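Local coordinates for protein citrate synthase (Sulfolobus solfataricus, PDB 1O7X) that is a mostly helical enzyme of the citrate synthase family that assembles as a dimer of two identical subunits, at residues V194-L199 with E348-Q353. Residues are numbered along the deposited sequence; the frame is centred on the assembly and turned at random.
Sequences VAASTL and EYVEEQ
S197 OG is gripped twice: it donates to V194 O one turn back, at 2.8 Å with a C=O...OG angle of 138° and the donor tilted from the carbonyl plane, and it also bonds I357 N in the loop after helix 330-352. Its chi1 of 83° sets the hydroxyl between the backbone N and the carbonyl carbon, folded back over its own helix, while S197 CB meets Y349 CE2 obliquely at 3.9 Å. The Y349 ring swings out with CG anti to the backbone N (chi1 -169°); Q353 O lies over one of its faces, displaced toward the rim, and Y349 OH is tied to R355 O. Beside the ring, V350 divides its two methyls between two partners. V350 CG1 reaches L199 CD2 at 3.8 Å, the two side chains meeting at a slant, and V350 CG2 faces A196 CB at 4.2 Å. L199 is the first residue to leave helical phi/psi; it has positive phi in a Schellman motif, in which L199 N bonds A196 O at 2.8 Å. The contact is thus a small apolar seam joining the C-terminal ends of helices 187-197 and 330-352. Helix 202-213 packs on A195 and A196, the second subunit covers V194 and T198, and E348 and Q353 fasten helix 330-352 to strand 12-16 near the N-terminus.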
loop_
_atom_site.group_PDB
_atom_site.type_symbol
_atom_site.label_atom_id
_atom_site.label_comp_id
_atom_site.label_asym_id
_atom_site.label_seq_id
_atom_site.Cartn_x
_atom_site.Cartn_y
_atom_site.Cartn_z
ATOM N N VAL A 194 1.698 4.737 7.043
ATOM C CA VAL A 194 3.034 4.560 6.481
ATOM C C VAL A 194 3.106 5.281 5.143
ATOM O O VAL A 194 4.059 6.039 4.968
ATOM C CB VAL A 194 3.412 3.080 6.334
ATOM C CG1 VAL A 194 4.754 2.881 5.612
ATOM C CG2 VAL A 194 3.399 2.365 7.689
ATOM N N ALA A 195 2.148 5.132 4.246
ATOM C CA ALA A 195 2.244 5.832 2.958
ATOM C C ALA A 195 2.236 7.339 3.133
ATOM O O ALA A 195 3.125 8.060 2.691
ATOM C CB ALA A 195 1.157 5.429 1.981
ATOM N N ALA A 196 1.255 7.861 3.839
ATOM C CA ALA A 196 1.124 9.285 4.124
ATOM C C ALA A 196 2.347 9.788 4.869
ATOM O O ALA A 196 2.755 10.932 4.630
ATOM C CB ALA A 196 -0.172 9.519 4.886
ATOM N N SER A 197 3.038 9.026 5.714
ATOM C CA SER A 197 4.232 9.557 6.357
ATOM C C SER A 197 5.279 10.022 5.360
ATOM O O SER A 197 6.105 10.843 5.752
ATOM C CB SER A 197 4.880 8.521 7.271
ATOM O OG SER A 197 5.700 7.659 6.490
ATOM N N THR A 198 5.357 9.552 4.120
ATOM C CA THR A 198 6.345 10.011 3.156
ATOM C C THR A 198 5.806 11.175 2.338
ATOM O O THR A 198 6.435 11.616 1.385
ATOM C CB THR A 198 6.767 8.908 2.164
ATOM O OG1 THR A 198 5.684 8.692 1.258
ATOM C CG2 THR A 198 7.072 7.613 2.893
ATOM N N LEU A 199 4.575 11.544 2.587
ATOM C CA LEU A 199 3.782 12.567 1.975
ATOM C C LEU A 199 3.265 12.157 0.600
ATOM O O LEU A 199 3.055 12.986 -0.285
ATOM C CB LEU A 199 4.412 13.939 1.945
ATOM C CG LEU A 199 4.759 14.634 3.264
ATOM C CD1 LEU A 199 5.135 16.090 2.976
ATOM C CD2 LEU A 199 3.620 14.607 4.272
ATOM N N GLU A 348 -5.103 13.646 10.236
ATOM C CA GLU A 348 -4.715 13.984 11.606
ATOM C C GLU A 348 -3.206 13.832 11.763
ATOM O O GLU A 348 -2.556 14.629 12.420
ATOM C CB GLU A 348 -5.464 13.120 12.617
ATOM C CG GLU A 348 -4.947 13.233 14.039
ATOM C CD GLU A 348 -5.876 12.557 15.030
ATOM O OE1 GLU A 348 -6.013 11.323 14.936
ATOM O OE2 GLU A 348 -6.468 13.244 15.900
ATOM N N TYR A 349 -2.689 12.742 11.194
ATOM C CA TYR A 349 -1.270 12.419 11.202
ATOM C C TYR A 349 -0.408 13.449 10.494
ATOM O O TYR A 349 0.498 13.989 11.116
ATOM C CB TYR A 349 -1.073 11.019 10.600
ATOM C CG TYR A 349 0.331 10.503 10.826
ATOM C CD1 TYR A 349 0.693 9.999 12.058
ATOM C CD2 TYR A 349 1.294 10.559 9.816
ATOM C CE1 TYR A 349 1.966 9.532 12.293
ATOM C CE2 TYR A 349 2.573 10.089 10.049
ATOM C CZ TYR A 349 2.904 9.566 11.279
ATOM O OH TYR A 349 4.174 9.118 11.530
ATOM N N VAL A 350 -0.675 13.793 9.246
ATOM C CA VAL A 350 0.134 14.786 8.553
ATOM C C VAL A 350 0.027 16.171 9.171
ATOM O O VAL A 350 1.041 16.878 9.235
ATOM C CB VAL A 350 -0.219 14.829 7.051
ATOM C CG1 VAL A 350 0.633 15.850 6.304
ATOM C CG2 VAL A 350 -0.064 13.472 6.378
ATOM N N GLU A 351 -1.133 16.646 9.621
ATOM C CA GLU A 351 -1.239 18.006 10.124
ATOM C C GLU A 351 -0.723 18.249 11.537
ATOM O O GLU A 351 -0.294 19.379 11.826
ATOM C CB GLU A 351 -2.685 18.507 10.045
ATOM C CG GLU A 351 -3.139 18.848 8.638
ATOM C CD GLU A 351 -4.599 19.275 8.574
ATOM O OE1 GLU A 351 -5.209 19.180 7.474
ATOM O OE2 GLU A 351 -5.076 19.704 9.667
ATOM N N GLU A 352 -0.746 17.241 12.412
ATOM C CA GLU A 352 -0.306 17.432 13.771
ATOM C C GLU A 352 0.850 16.587 14.246
ATOM O O GLU A 352 1.601 17.056 15.125
ATOM C CB GLU A 352 -1.434 17.099 14.765
ATOM C CG GLU A 352 -2.830 17.562 14.406
ATOM C CD GLU A 352 -3.842 17.118 15.451
ATOM O OE1 GLU A 352 -3.446 16.462 16.444
ATOM O OE2 GLU A 352 -5.037 17.425 15.245
ATOM N N GLN A 353 0.941 15.341 13.832
ATOM C CA GLN A 353 1.990 14.454 14.339
ATOM C C GLN A 353 2.981 13.985 13.281
ATOM O O GLN A 353 3.561 12.900 13.422
ATOM C CB GLN A 353 1.241 13.227 14.872
ATOM C CG GLN A 353 0.284 13.428 16.008
ATOM C CD GLN A 353 -0.301 12.119 16.518
ATOM O OE1 GLN A 353 0.414 11.276 17.086
ATOM N NE2 GLN A 353 -1.616 12.035 16.311
#